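Local coordinates for 1H-3-hydroxy-4-oxoquinoline 2,4-dioxygenase (Pseudomonas putida, PDB 3IBT), which cleaves the heterocyclic ring of 3-hydroxy-1H-quinolin-4-one with dioxygen, without any cofactor, giving N-formylanthranilate and carbon monoxide, at residues 23-28 with 89-94; 96-101 with 116-121; 32-37 with 52-57; 75-80 with 102-107. One frame throughout, in Å; residues are numbered along the deposited sequence.

Contact 1 (23-28 with 89-94); sequences TLFLLS and FQMVST
The rings of F25 and F89 meet obliquely, with planes at 81° and centroids 5.5 Å apart. Near the plane of the F25 ring, at its edge, lie F89 CD1 and the carbonyl oxygen of Q90. F25 CD1 comes 3.5 Å from F89 CD1. The F89 ring reaches this place because CG sits between the backbone N and the carbonyl carbon (chi1 79°). On the same face of the sheet, L27 CD1 packs against M91 CB, and helix 70-83 covers this side through L77. The other face carries L24, L26 and V92. Here L26 and V92 lie side by side and point the same way, with L26 CD2 3.6 Å from V92 CB. L24 CD2 reaches the other branch of V92, CG2.

The two strands are parallel neighbours in the central sheet of the alpha/beta-hydrolase fold. Five backbone bonds join them: Q90 N to T23 O, F25 N to Q90 O, V92 N to F25 O, L27 N to V92 O and T94 N to L27 O. The L27 N to V92 O bond, 2.9 Å, is nearly straight at 176°. T94, which probably binds substrate, stands at the C-terminal end of its strand. The backbone groups that face each other are thus paired between two largely apolar faces, and the bonding continues up to the strand end that probably faces the substrate.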
loop_
_atom_site.group_PDB
_atom_site.type_symbol
_atom_site.label_atom_id
_atom_site.label_comp_id
_atom_site.label_asym_id
_atom_site.label_seq_id
_atom_site.Cartn_x
_atom_site.Cartn_y
_atom_site.Cartn_z
ATOM N N THR A 23 9.722 9.931 -11.800
ATOM C CA THR A 23 9.901 8.774 -10.927
ATOM C C THR A 23 8.669 8.533 -10.054
ATOM O O THR A 23 8.092 9.481 -9.485
ATOM C CB THR A 23 11.193 8.870 -10.107
ATOM O OG1 THR A 23 12.294 9.101 -11.002
ATOM C CG2 THR A 23 11.438 7.572 -9.330
ATOM N N LEU A 24 8.283 7.254 -9.989
ATOM C CA LEU A 24 7.030 6.813 -9.412
ATOM C C LEU A 24 7.304 5.551 -8.640
ATOM O O LEU A 24 7.782 4.575 -9.212
ATOM C CB LEU A 24 6.052 6.476 -10.527
ATOM C CG LEU A 24 4.561 6.682 -10.264
ATOM C CD1 LEU A 24 3.750 6.199 -11.464
ATOM C CD2 LEU A 24 4.123 5.955 -9.043
ATOM N N PHE A 25 7.014 5.560 -7.346
ATOM C CA PHE A 25 7.240 4.385 -6.517
ATOM C C PHE A 25 5.971 3.561 -6.393
ATOM O O PHE A 25 4.873 4.115 -6.095
ATOM C CB PHE A 25 7.675 4.796 -5.112
ATOM C CG PHE A 25 9.132 5.078 -4.980
ATOM C CD1 PHE A 25 9.606 6.372 -5.099
ATOM C CD2 PHE A 25 10.026 4.045 -4.704
ATOM C CE1 PHE A 25 10.995 6.656 -4.961
ATOM C CE2 PHE A 25 11.431 4.292 -4.568
ATOM C CZ PHE A 25 11.919 5.603 -4.693
ATOM N N LEU A 26 6.103 2.249 -6.601
ATOM C CA LEU A 26 4.980 1.358 -6.343
ATOM C C LEU A 26 5.184 0.555 -5.062
ATOM O O LEU A 26 5.954 -0.407 -5.074
ATOM C CB LEU A 26 4.715 0.457 -7.554
ATOM C CG LEU A 26 4.067 1.042 -8.815
ATOM C CD1 LEU A 26 3.384 -0.077 -9.594
ATOM C CD2 LEU A 26 3.050 2.145 -8.521
ATOM N N LEU A 27 4.485 0.940 -3.980
ATOM C CA LEU A 27 4.692 0.392 -2.602
ATOM C C LEU A 27 3.575 -0.511 -2.119
ATOM O O LEU A 27 2.422 -0.077 -2.022
ATOM C CB LEU A 27 4.802 1.524 -1.574
ATOM C CG LEU A 27 5.772 2.677 -1.816
ATOM C CD1 LEU A 27 5.456 3.902 -0.897
ATOM C CD2 LEU A 27 7.198 2.176 -1.667
ATOM N N SER A 28 3.908 -1.739 -1.749
ATOM C CA SER A 28 2.873 -2.712 -1.348
ATOM C C SER A 28 2.271 -2.615 0.117
ATOM O O SER A 28 2.608 -1.728 0.903
ATOM C CB SER A 28 3.420 -4.115 -1.574
ATOM O OG SER A 28 4.028 -4.541 -0.382
ATOM N N PHE A 89 9.699 13.018 -7.274
ATOM C CA PHE A 89 9.054 11.689 -7.293
ATOM C C PHE A 89 7.667 11.646 -6.653
ATOM O O PHE A 89 7.288 12.515 -5.872
ATOM C CB PHE A 89 9.943 10.620 -6.634
ATOM C CG PHE A 89 9.904 10.645 -5.140
ATOM C CD1 PHE A 89 9.072 9.771 -4.439
ATOM C CD2 PHE A 89 10.677 11.551 -4.428
ATOM C CE1 PHE A 89 9.026 9.797 -3.047
ATOM C CE2 PHE A 89 10.639 11.577 -3.050
ATOM C CZ PHE A 89 9.809 10.702 -2.354
ATOM N N GLN A 90 6.926 10.598 -6.986
ATOM C CA GLN A 90 5.594 10.375 -6.480
ATOM C C GLN A 90 5.580 8.978 -5.932
ATOM O O GLN A 90 6.556 8.234 -6.141
ATOM C CB GLN A 90 4.623 10.525 -7.610
ATOM C CG GLN A 90 4.346 11.958 -7.857
ATOM C CD GLN A 90 4.460 12.322 -9.302
ATOM O OE1 GLN A 90 5.413 11.916 -9.989
ATOM N NE2 GLN A 90 3.498 13.104 -9.792
HETATM N N MSE A 91 4.516 8.626 -5.194
HETATM C CA MSE A 91 4.352 7.258 -4.715
HETATM C C MSE A 91 2.928 6.778 -4.775
HETATM O O MSE A 91 2.001 7.557 -4.677
HETATM C CB MSE A 91 4.914 7.113 -3.317
HETATM C CG MSE A 91 4.858 8.384 -2.520
HETATM SE SE MSE A 91 5.744 8.088 -0.775
HETATM C CE MSE A 91 7.584 7.775 -1.425
ATOM N N VAL A 92 2.760 5.483 -4.956
ATOM C CA VAL A 92 1.460 4.889 -5.008
ATOM C C VAL A 92 1.545 3.728 -4.086
ATOM O O VAL A 92 2.388 2.863 -4.255
ATOM C CB VAL A 92 1.146 4.372 -6.429
ATOM C CG1 VAL A 92 0.106 3.250 -6.416
ATOM C CG2 VAL A 92 0.726 5.516 -7.370
ATOM N N SER A 93 0.671 3.696 -3.095
ATOM C CA SER A 93 0.746 2.638 -2.085
ATOM C C SER A 93 -0.522 1.812 -1.981
ATOM O O SER A 93 -1.617 2.246 -2.363
ATOM C CB SER A 93 1.154 3.201 -0.705
ATOM O OG SER A 93 0.239 4.185 -0.245
ATOM N N THR A 94 -0.355 0.601 -1.478
ATOM C CA THR A 94 -1.455 -0.330 -1.323
ATOM C C THR A 94 -1.841 -0.540 0.134
ATOM O O THR A 94 -0.968 -0.657 1.022
ATOM C CB THR A 94 -1.076 -1.664 -1.953
ATOM O OG1 THR A 94 -1.625 -1.697 -3.269
ATOM C CG2 THR A 94 -1.600 -2.908 -1.119
#

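Contact 2 (96-101 with 116-121); sequences HGCWVN and TIIIDW. Unlike the reference sequence in segment 116-121: I118 (reference Val).
T116 OG1 donates to N101 OD1 at 2.5 Å, in the plane of the amide carbonyl and on a lone pair. The bond ties helix 97-107 to strand 115-119 within a beta-alpha-beta unit of the alpha/beta-hydrolase fold. N101 CG stands anti to the backbone N (chi1 -170°), which carries the amide to the strand. N101 ND2 is bonded to S93 OG on strand 89-94, so one side chain links the helix to both strands of the unit.

Nearer the start of the helix, C98 faces the strand. Its CB lies over one face of the W121 indole in a CH-pi contact, 3.4 Å from the centroid of the six-membered ring. C98 SG sits over the five-membered ring on that same face, a sulfur-aromatic contact, and also packs on I118 CG2. H96, W99 and W121 form an aromatic cluster. The edge of W121 points at the face of W99 in a T-shaped pair with planes at 89°. W99 NE1 makes a weak hydrogen bond to H96 ND1, three residues back in the chain. Y189 and W192 add further rings around W99.

D120, next to W121 in the chain, is probably the acid that raises the basicity of H244; the weak hydrogen bond between its OD2 and H244 ND1 is consistent with this. The W121 indole turns the other way, to W99, with W121 CZ2 3.8 Å from W99 CD2.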
loop_
_atom_site.group_PDB
_atom_site.type_symbol
_atom_site.label_atom_id
_atom_site.label_comp_id
_atom_site.label_asym_id
_atom_site.label_seq_id
_atom_site.Cartn_x
_atom_site.Cartn_y
_atom_site.Cartn_z
ATOM N N HIS A 96 -2.257 -1.105 3.714
ATOM C CA HIS A 96 -1.667 -0.487 4.906
ATOM C C HIS A 96 -0.271 0.068 4.655
ATOM O O HIS A 96 0.335 0.687 5.547
ATOM C CB HIS A 96 -1.821 -1.362 6.145
ATOM C CG HIS A 96 -3.230 -1.799 6.347
ATOM N ND1 HIS A 96 -4.219 -0.936 6.787
ATOM C CD2 HIS A 96 -3.850 -2.973 6.080
ATOM C CE1 HIS A 96 -5.378 -1.574 6.831
ATOM N NE2 HIS A 96 -5.185 -2.814 6.414
ATOM N N GLY A 97 0.198 -0.112 3.416
ATOM C CA GLY A 97 1.361 0.614 2.908
ATOM C C GLY A 97 1.083 2.113 2.922
ATOM O O GLY A 97 1.996 2.916 2.999
ATOM N N CYS A 98 -0.182 2.498 2.872
ATOM C CA CYS A 98 -0.547 3.890 2.854
ATOM C C CYS A 98 -0.150 4.694 4.090
ATOM O O CYS A 98 0.340 5.836 3.951
ATOM C CB CYS A 98 -2.037 3.982 2.629
ATOM S SG CYS A 98 -2.518 3.032 1.124
ATOM N N TRP A 99 -0.374 4.130 5.284
ATOM C CA TRP A 99 0.199 4.681 6.509
ATOM C C TRP A 99 1.665 5.138 6.264
ATOM O O TRP A 99 2.035 6.242 6.674
ATOM C CB TRP A 99 0.198 3.660 7.669
ATOM C CG TRP A 99 -1.106 3.148 8.059
ATOM C CD1 TRP A 99 -1.632 1.917 7.760
ATOM C CD2 TRP A 99 -2.091 3.843 8.832
ATOM N NE1 TRP A 99 -2.900 1.820 8.283
ATOM C CE2 TRP A 99 -3.215 2.987 8.935
ATOM C CE3 TRP A 99 -2.154 5.127 9.406
ATOM C CZ2 TRP A 99 -4.381 3.358 9.612
ATOM C CZ3 TRP A 99 -3.332 5.503 10.088
ATOM C CH2 TRP A 99 -4.426 4.616 10.182
ATOM N N VAL A 100 2.491 4.303 5.618
ATOM C CA VAL A 100 3.873 4.705 5.246
ATOM C C VAL A 100 3.909 5.894 4.239
ATOM O O VAL A 100 4.589 6.890 4.444
ATOM C CB VAL A 100 4.678 3.480 4.673
ATOM C CG1 VAL A 100 6.092 3.863 4.283
ATOM C CG2 VAL A 100 4.650 2.286 5.654
ATOM N N ASN A 101 3.155 5.760 3.155
ATOM C CA ASN A 101 2.956 6.817 2.178
ATOM C C ASN A 101 2.667 8.192 2.824
ATOM O O ASN A 101 3.412 9.169 2.603
ATOM C CB ASN A 101 1.807 6.403 1.257
ATOM C CG ASN A 101 1.662 7.298 0.050
ATOM O OD1 ASN A 101 2.153 8.438 0.030
ATOM N ND2 ASN A 101 0.967 6.792 -0.976
ATOM N N THR A 116 -0.232 12.293 -4.088
ATOM C CA THR A 116 0.078 10.919 -3.715
ATOM C C THR A 116 -1.134 10.014 -3.993
ATOM O O THR A 116 -2.259 10.506 -4.124
ATOM C CB THR A 116 0.529 10.896 -2.249
ATOM O OG1 THR A 116 1.081 9.621 -1.916
ATOM C CG2 THR A 116 -0.633 11.233 -1.326
ATOM N N ILE A 117 -0.933 8.710 -4.137
ATOM C CA ILE A 117 -2.067 7.840 -4.402
ATOM C C ILE A 117 -2.010 6.705 -3.457
ATOM O O ILE A 117 -0.965 6.186 -3.128
ATOM C CB ILE A 117 -1.992 7.237 -5.792
ATOM C CG1 ILE A 117 -2.064 8.347 -6.845
ATOM C CG2 ILE A 117 -3.069 6.130 -5.969
ATOM C CD1 ILE A 117 -2.070 7.890 -8.192
ATOM N N ILE A 118 -3.176 6.298 -3.048
ATOM C CA ILE A 118 -3.348 5.170 -2.163
ATOM C C ILE A 118 -4.393 4.256 -2.778
ATOM O O ILE A 118 -5.289 4.717 -3.478
ATOM C CB ILE A 118 -3.810 5.653 -0.808
ATOM C CG1 ILE A 118 -4.917 6.709 -0.989
ATOM C CG2 ILE A 118 -2.631 6.245 -0.041
ATOM C CD1 ILE A 118 -5.279 7.395 0.261
ATOM N N ILE A 119 -4.270 2.967 -2.539
ATOM C CA ILE A 119 -5.126 2.011 -3.196
ATOM C C ILE A 119 -5.727 1.092 -2.136
ATOM O O ILE A 119 -5.007 0.446 -1.384
ATOM C CB ILE A 119 -4.353 1.197 -4.240
ATOM C CG1 ILE A 119 -3.790 2.132 -5.307
ATOM C CG2 ILE A 119 -5.231 0.145 -4.863
ATOM C CD1 ILE A 119 -2.992 1.453 -6.359
ATOM N N ASP A 120 -7.046 1.045 -2.056
ATOM C CA ASP A 120 -7.688 0.050 -1.242
ATOM C C ASP A 120 -7.207 0.033 0.185
ATOM O O ASP A 120 -6.876 -1.023 0.730
ATOM C CB ASP A 120 -7.628 -1.348 -1.851
ATOM C CG ASP A 120 -9.008 -2.006 -1.831
ATOM O OD1 ASP A 120 -9.589 -2.159 -2.927
ATOM O OD2 ASP A 120 -9.565 -2.289 -0.721
ATOM N N TRP A 121 -7.199 1.231 0.764
ATOM C CA TRP A 121 -6.952 1.502 2.165
ATOM C C TRP A 121 -8.308 1.696 2.830
ATOM O O TRP A 121 -9.084 2.583 2.410
ATOM C CB TRP A 121 -6.295 2.849 2.216
ATOM C CG TRP A 121 -5.574 3.132 3.453
ATOM C CD1 TRP A 121 -5.221 2.252 4.414
ATOM C CD2 TRP A 121 -5.044 4.390 3.838
ATOM N NE1 TRP A 121 -4.527 2.885 5.382
ATOM C CE2 TRP A 121 -4.382 4.200 5.048
ATOM C CE3 TRP A 121 -5.073 5.672 3.268
ATOM C CZ2 TRP A 121 -3.729 5.238 5.724
ATOM C CZ3 TRP A 121 -4.409 6.720 3.931
ATOM C CH2 TRP A 121 -3.741 6.485 5.149
#

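Contact 3 (32-37 with 52-57); sequences QDHRLF and CPDWRG
With chi1 at 72°, H34 places CG between its backbone N and carbonyl carbon, which turns the ring toward D54, while its CB points at the end of strand 49-53. D54 places CG beside its backbone N (chi1 -44°), which brings OD1 to H34. H34 CB touches two oxygens on one side, D54 OD1 at 3.4 Å and C52 O at 3.5 Å. The imidazole and the D54 carboxylate cross obliquely. H34 CB also lies 3.6 Å from C52 CB.

Two carboxylates meet here. D33 OD1 is 3.3 Å from D54 OD1, and their planes are turned 62° from each other. Both are acceptors, so the pair probably carries some electrostatic cost. Each acid has a partner of its own. R35 NE donates to D33 OD2 at 2.9 Å in a salt bridge, on the anti lone pair. D54 OD2 is hydrogen-bonded to T12 OG1 of strand 9-16. The R35 guanidinium has a second acid partner in E169.

On the side of strand 23-27, C52 SG touches F37 CB at 3.7 Å and lies obliquely to the F37 ring. L26 of that strand packs on both residues. No hydrogen bond crosses between the two segments.

Residues 32-37 belong to the loop that follows strand 23-27. That loop holds Q32, which probably binds substrate, as in related enzymes. This is loop packing against the C-terminal end of a central strand, where alpha/beta hydrolases place their active site.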
loop_
_atom_site.group_PDB
_atom_site.type_symbol
_atom_site.label_atom_id
_atom_site.label_comp_id
_atom_site.label_asym_id
_atom_site.label_seq_id
_atom_site.Cartn_x
_atom_site.Cartn_y
_atom_site.Cartn_z
ATOM N N GLN A 32 3.301 -8.475 1.389
ATOM C CA GLN A 32 3.191 -8.421 -0.068
ATOM C C GLN A 32 4.520 -8.075 -0.736
ATOM O O GLN A 32 5.523 -7.672 -0.093
ATOM C CB GLN A 32 2.170 -7.405 -0.534
ATOM C CG GLN A 32 0.819 -7.934 -0.704
ATOM C CD GLN A 32 -0.193 -6.815 -0.525
ATOM O OE1 GLN A 32 0.131 -5.788 0.077
ATOM N NE2 GLN A 32 -1.415 -6.984 -1.071
ATOM N N ASP A 33 4.476 -8.184 -2.059
ATOM C CA ASP A 33 5.652 -8.011 -2.818
ATOM C C ASP A 33 5.584 -7.012 -3.966
ATOM O O ASP A 33 4.528 -6.444 -4.224
ATOM C CB ASP A 33 6.085 -9.341 -3.343
ATOM C CG ASP A 33 7.519 -9.375 -3.448
ATOM O OD1 ASP A 33 8.067 -8.399 -2.875
ATOM O OD2 ASP A 33 8.109 -10.298 -4.068
ATOM N N HIS A 34 6.715 -6.806 -4.645
ATOM C CA HIS A 34 6.719 -6.073 -5.893
ATOM C C HIS A 34 5.866 -6.847 -6.925
ATOM O O HIS A 34 5.337 -6.264 -7.889
ATOM C CB HIS A 34 8.157 -5.863 -6.377
ATOM C CG HIS A 34 8.817 -7.110 -6.879
ATOM N ND1 HIS A 34 8.867 -8.275 -6.147
ATOM C CD2 HIS A 34 9.456 -7.376 -8.042
ATOM C CE1 HIS A 34 9.508 -9.207 -6.830
ATOM N NE2 HIS A 34 9.873 -8.687 -7.987
ATOM N N ARG A 35 5.699 -8.150 -6.700
ATOM C CA ARG A 35 4.816 -8.973 -7.539
ATOM C C ARG A 35 3.328 -8.539 -7.428
ATOM O O ARG A 35 2.479 -8.896 -8.229
ATOM C CB ARG A 35 5.022 -10.464 -7.214
ATOM C CG ARG A 35 6.462 -10.923 -7.423
ATOM C CD ARG A 35 6.780 -12.329 -6.844
ATOM N NE ARG A 35 6.669 -12.385 -5.377
ATOM C CZ ARG A 35 6.523 -13.498 -4.646
ATOM N NH1 ARG A 35 6.444 -14.678 -5.241
ATOM N NH2 ARG A 35 6.430 -13.432 -3.316
ATOM N N LEU A 36 2.987 -7.764 -6.421
ATOM C CA LEU A 36 1.645 -7.209 -6.419
ATOM C C LEU A 36 1.491 -6.340 -7.672
ATOM O O LEU A 36 0.395 -6.180 -8.199
ATOM C CB LEU A 36 1.373 -6.400 -5.152
ATOM C CG LEU A 36 -0.057 -5.823 -4.983
ATOM C CD1 LEU A 36 -1.134 -6.925 -4.968
ATOM C CD2 LEU A 36 -0.200 -4.966 -3.738
ATOM N N PHE A 37 2.592 -5.794 -8.162
ATOM C CA PHE A 37 2.501 -4.813 -9.208
ATOM C C PHE A 37 2.780 -5.404 -10.568
ATOM O O PHE A 37 2.997 -4.676 -11.516
ATOM C CB PHE A 37 3.426 -3.615 -8.934
ATOM C CG PHE A 37 3.090 -2.869 -7.665
ATOM C CD1 PHE A 37 3.914 -2.984 -6.532
ATOM C CD2 PHE A 37 1.945 -2.077 -7.583
ATOM C CE1 PHE A 37 3.624 -2.314 -5.340
ATOM C CE2 PHE A 37 1.620 -1.412 -6.381
ATOM C CZ PHE A 37 2.470 -1.526 -5.260
ATOM N N CYS A 52 9.504 -0.664 -7.876
ATOM C CA CYS A 52 8.701 -1.418 -6.933
ATOM C C CYS A 52 9.616 -2.006 -5.852
ATOM O O CYS A 52 10.266 -3.029 -6.093
ATOM C CB CYS A 52 7.922 -2.525 -7.632
ATOM S SG CYS A 52 6.773 -1.936 -8.881
ATOM N N PRO A 53 9.713 -1.354 -4.665
ATOM C CA PRO A 53 10.481 -1.930 -3.529
ATOM C C PRO A 53 9.837 -3.063 -2.688
ATOM O O PRO A 53 8.646 -3.315 -2.759
ATOM C CB PRO A 53 10.805 -0.715 -2.645
ATOM C CG PRO A 53 9.995 0.432 -3.172
ATOM C CD PRO A 53 9.175 -0.015 -4.355
ATOM N N ASP A 54 10.674 -3.764 -1.929
ATOM C CA ASP A 54 10.223 -4.841 -1.041
ATOM C C ASP A 54 10.575 -4.477 0.390
ATOM O O ASP A 54 11.753 -4.496 0.792
ATOM C CB ASP A 54 10.869 -6.191 -1.389
ATOM C CG ASP A 54 10.901 -6.462 -2.877
ATOM O OD1 ASP A 54 10.051 -5.848 -3.594
ATOM O OD2 ASP A 54 11.755 -7.288 -3.319
ATOM N N TRP A 55 9.534 -4.163 1.143
ATOM C CA TRP A 55 9.641 -3.810 2.539
ATOM C C TRP A 55 10.631 -4.684 3.332
ATOM O O TRP A 55 10.807 -5.871 3.020
ATOM C CB TRP A 55 8.246 -3.942 3.122
ATOM C CG TRP A 55 7.297 -2.897 2.668
ATOM C CD1 TRP A 55 5.987 -3.069 2.282
ATOM C CD2 TRP A 55 7.553 -1.496 2.602
ATOM N NE1 TRP A 55 5.418 -1.849 1.969
ATOM C CE2 TRP A 55 6.360 -0.870 2.163
ATOM C CE3 TRP A 55 8.675 -0.704 2.874
ATOM C CZ2 TRP A 55 6.270 0.504 1.973
ATOM C CZ3 TRP A 55 8.581 0.664 2.684
ATOM C CH2 TRP A 55 7.386 1.255 2.237
ATOM N N ARG A 56 11.269 -4.096 4.347
ATOM C CA ARG A 56 11.980 -4.892 5.352
ATOM C C ARG A 56 11.397 -6.298 5.514
ATOM O O ARG A 56 10.204 -6.446 5.740
ATOM C CB ARG A 56 11.918 -4.207 6.720
ATOM C CG ARG A 56 13.199 -3.566 7.144
ATOM C CD ARG A 56 13.130 -3.005 8.601
ATOM N NE ARG A 56 13.927 -1.721 8.585
ATOM C CZ ARG A 56 15.317 -1.675 8.789
ATOM N NH1 ARG A 56 16.103 -2.857 9.062
ATOM N NH2 ARG A 56 15.911 -0.426 8.716
ATOM N N GLY A 57 12.216 -7.331 5.397
ATOM C CA GLY A 57 11.748 -8.682 5.698
ATOM C C GLY A 57 10.946 -9.317 4.589
ATOM O O GLY A 57 10.605 -10.510 4.653
#

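Contact 4 (75-80 with 102-107); sequences QDLLAF and IDVCEQ
The helical segments 75-80 and 102-107 run at 56° to each other, with axes 10.4 Å apart at their closest and L78 nearest V104 along the backbone. L78 is central: with chi1 at -72° it extends toward helix 97-107, and its two methyls meet different partners. CD2 meets V104 CG1 at 4.1 Å, as the two side chains slide past each other in opposite directions. CD1 lies against the amide end of Q107, 3.5 Å from Q107 CD. L77 adds a looser touch, with CD1 4.5 Å from V104 CG2. L77 also packs on F25 and L27 of strand 23-27, which places this part of the contact next to the sheet.

Farther out, the amides of Q75 and Q107 approach each other. The two side chains cross at about a right angle, yet their amide planes are nearly coplanar. Q75 NE2 donates to Q107 OE1 at 3.1 Å. The bond is weak (132° at the hydrogen), and Q107 NE2, also a donor, is as near, so little should rest on it. Q107 is extended beyond CG, while Q75 bends at chi2 to reach it.

Both helices lie on the same side of the central sheet, and they have other ties: E106 to R198 and D76 to R56, each through a salt bridge. The contact is plain helix packing away from the substrate pocket. Its chemistry is graded, with an apolar patch toward the sheet and one weak amide bond near the surface, so apolar packing probably contributes more than the polar bond.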
loop_
_atom_site.group_PDB
_atom_site.type_symbol
_atom_site.label_atom_id
_atom_site.label_comp_id
_atom_site.label_asym_id
_atom_site.label_seq_id
_atom_site.Cartn_x
_atom_site.Cartn_y
_atom_site.Cartn_z
ATOM N N GLN A 75 11.242 5.320 7.258
ATOM C CA GLN A 75 12.622 5.683 7.347
ATOM C C GLN A 75 13.454 4.980 6.259
ATOM O O GLN A 75 14.294 5.605 5.604
ATOM C CB GLN A 75 13.129 5.358 8.748
ATOM C CG GLN A 75 12.612 6.328 9.784
ATOM C CD GLN A 75 13.215 7.698 9.578
ATOM O OE1 GLN A 75 14.471 7.898 9.887
ATOM N NE2 GLN A 75 12.341 8.656 9.015
ATOM N N ASP A 76 13.197 3.682 6.090
ATOM C CA ASP A 76 13.666 2.902 4.950
ATOM C C ASP A 76 13.574 3.700 3.637
ATOM O O ASP A 76 14.596 4.034 3.010
ATOM C CB ASP A 76 12.836 1.605 4.832
ATOM C CG ASP A 76 13.052 0.658 6.005
ATOM O OD1 ASP A 76 14.129 1.081 6.882
ATOM O OD2 ASP A 76 12.273 -0.491 6.001
ATOM N N LEU A 77 12.349 4.007 3.243
ATOM C CA LEU A 77 12.112 4.676 1.996
ATOM C C LEU A 77 12.798 6.047 1.903
ATOM O O LEU A 77 13.156 6.476 0.803
ATOM C CB LEU A 77 10.603 4.824 1.772
ATOM C CG LEU A 77 10.026 4.666 0.366
ATOM C CD1 LEU A 77 8.664 5.263 0.429
ATOM C CD2 LEU A 77 10.819 5.346 -0.744
ATOM N N LEU A 78 12.948 6.743 3.031
ATOM C CA LEU A 78 13.604 8.055 3.029
ATOM C C LEU A 78 15.137 7.944 2.798
ATOM O O LEU A 78 15.786 8.792 2.152
ATOM C CB LEU A 78 13.305 8.789 4.328
ATOM C CG LEU A 78 11.894 9.337 4.538
ATOM C CD1 LEU A 78 11.820 9.884 5.942
ATOM C CD2 LEU A 78 11.544 10.423 3.563
ATOM N N ALA A 79 15.695 6.862 3.323
ATOM C CA ALA A 79 17.065 6.507 3.094
ATOM C C ALA A 79 17.216 5.920 1.664
ATOM O O ALA A 79 18.353 5.651 1.203
ATOM C CB ALA A 79 17.491 5.519 4.151
ATOM N N PHE A 80 16.081 5.727 0.969
ATOM C CA PHE A 80 16.077 5.220 -0.412
ATOM C C PHE A 80 16.268 6.362 -1.391
ATOM O O PHE A 80 17.347 6.492 -1.973
ATOM C CB PHE A 80 14.790 4.458 -0.726
ATOM C CG PHE A 80 15.036 3.139 -1.359
ATOM C CD1 PHE A 80 15.658 2.118 -0.626
ATOM C CD2 PHE A 80 14.688 2.914 -2.691
ATOM C CE1 PHE A 80 15.912 0.885 -1.192
ATOM C CE2 PHE A 80 14.929 1.680 -3.275
ATOM C CZ PHE A 80 15.548 0.658 -2.518
ATOM N N ILE A 102 1.613 8.261 3.642
ATOM C CA ILE A 102 1.250 9.517 4.262
ATOM C C ILE A 102 2.309 10.029 5.228
ATOM O O ILE A 102 2.507 11.239 5.369
ATOM C CB ILE A 102 -0.132 9.430 4.905
ATOM C CG1 ILE A 102 -1.129 9.126 3.808
ATOM C CG2 ILE A 102 -0.553 10.747 5.530
ATOM C CD1 ILE A 102 -1.122 10.133 2.703
ATOM N N ASP A 103 3.011 9.113 5.878
ATOM C CA ASP A 103 4.094 9.517 6.773
ATOM C C ASP A 103 5.147 10.309 5.991
ATOM O O ASP A 103 5.697 11.311 6.470
ATOM C CB ASP A 103 4.745 8.306 7.445
ATOM C CG ASP A 103 5.395 8.665 8.791
ATOM O OD1 ASP A 103 4.751 9.393 9.585
ATOM O OD2 ASP A 103 6.537 8.228 9.081
ATOM N N VAL A 104 5.405 9.866 4.766
ATOM C CA VAL A 104 6.466 10.464 3.990
ATOM C C VAL A 104 5.972 11.797 3.474
ATOM O O VAL A 104 6.709 12.772 3.508
ATOM C CB VAL A 104 6.949 9.532 2.896
ATOM C CG1 VAL A 104 7.814 10.267 1.923
ATOM C CG2 VAL A 104 7.695 8.377 3.513
ATOM N N CYS A 105 4.712 11.855 3.059
ATOM C CA CYS A 105 4.132 13.131 2.658
ATOM C C CYS A 105 4.222 14.124 3.789
ATOM O O CYS A 105 4.295 15.327 3.554
ATOM C CB CYS A 105 2.682 12.978 2.250
ATOM S SG CYS A 105 2.442 12.307 0.590
ATOM N N GLU A 106 4.219 13.608 5.019
ATOM C CA GLU A 106 4.292 14.453 6.208
ATOM C C GLU A 106 5.733 14.756 6.601
ATOM O O GLU A 106 6.002 15.839 7.127
ATOM C CB GLU A 106 3.552 13.823 7.396
ATOM C CG GLU A 106 3.217 14.810 8.554
ATOM C CD GLU A 106 2.888 14.120 9.896
ATOM O OE1 GLU A 106 2.546 12.916 9.882
ATOM O OE2 GLU A 106 2.955 14.775 10.972
ATOM N N GLN A 107 6.648 13.808 6.357
ATOM C CA GLN A 107 8.056 13.972 6.754
ATOM C C GLN A 107 8.758 14.939 5.828
ATOM O O GLN A 107 9.330 15.915 6.285
ATOM C CB GLN A 107 8.799 12.630 6.859
ATOM C CG GLN A 107 8.590 11.876 8.216
ATOM C CD GLN A 107 9.685 10.824 8.523
ATOM O OE1 GLN A 107 9.385 9.655 8.805
ATOM N NE2 GLN A 107 10.954 11.245 8.459
#

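From the N terminus, strand 23-27 opens contact 1, which closes only at strand 89-94. Contact 3 lies wholly within that loop: residues 32-37 follow the first strand and soon meet the end of strand 49-53, its other neighbour. Helix 70-83 comes next and opens contact 4, so contacts 1 and 4 cross. After contact 1 has closed, contact 2 opens at the start of helix 97-107 and closes at strand 115-119. It crosses contact 4, which closes on the same helix. A strand-to-helix hydrogen bond joins contacts 1 and 2, S28 to W55 joins 1 and 3, and the R56-D76 salt bridge joins 3 and 4. Together they bind four neighbouring strands and two helices.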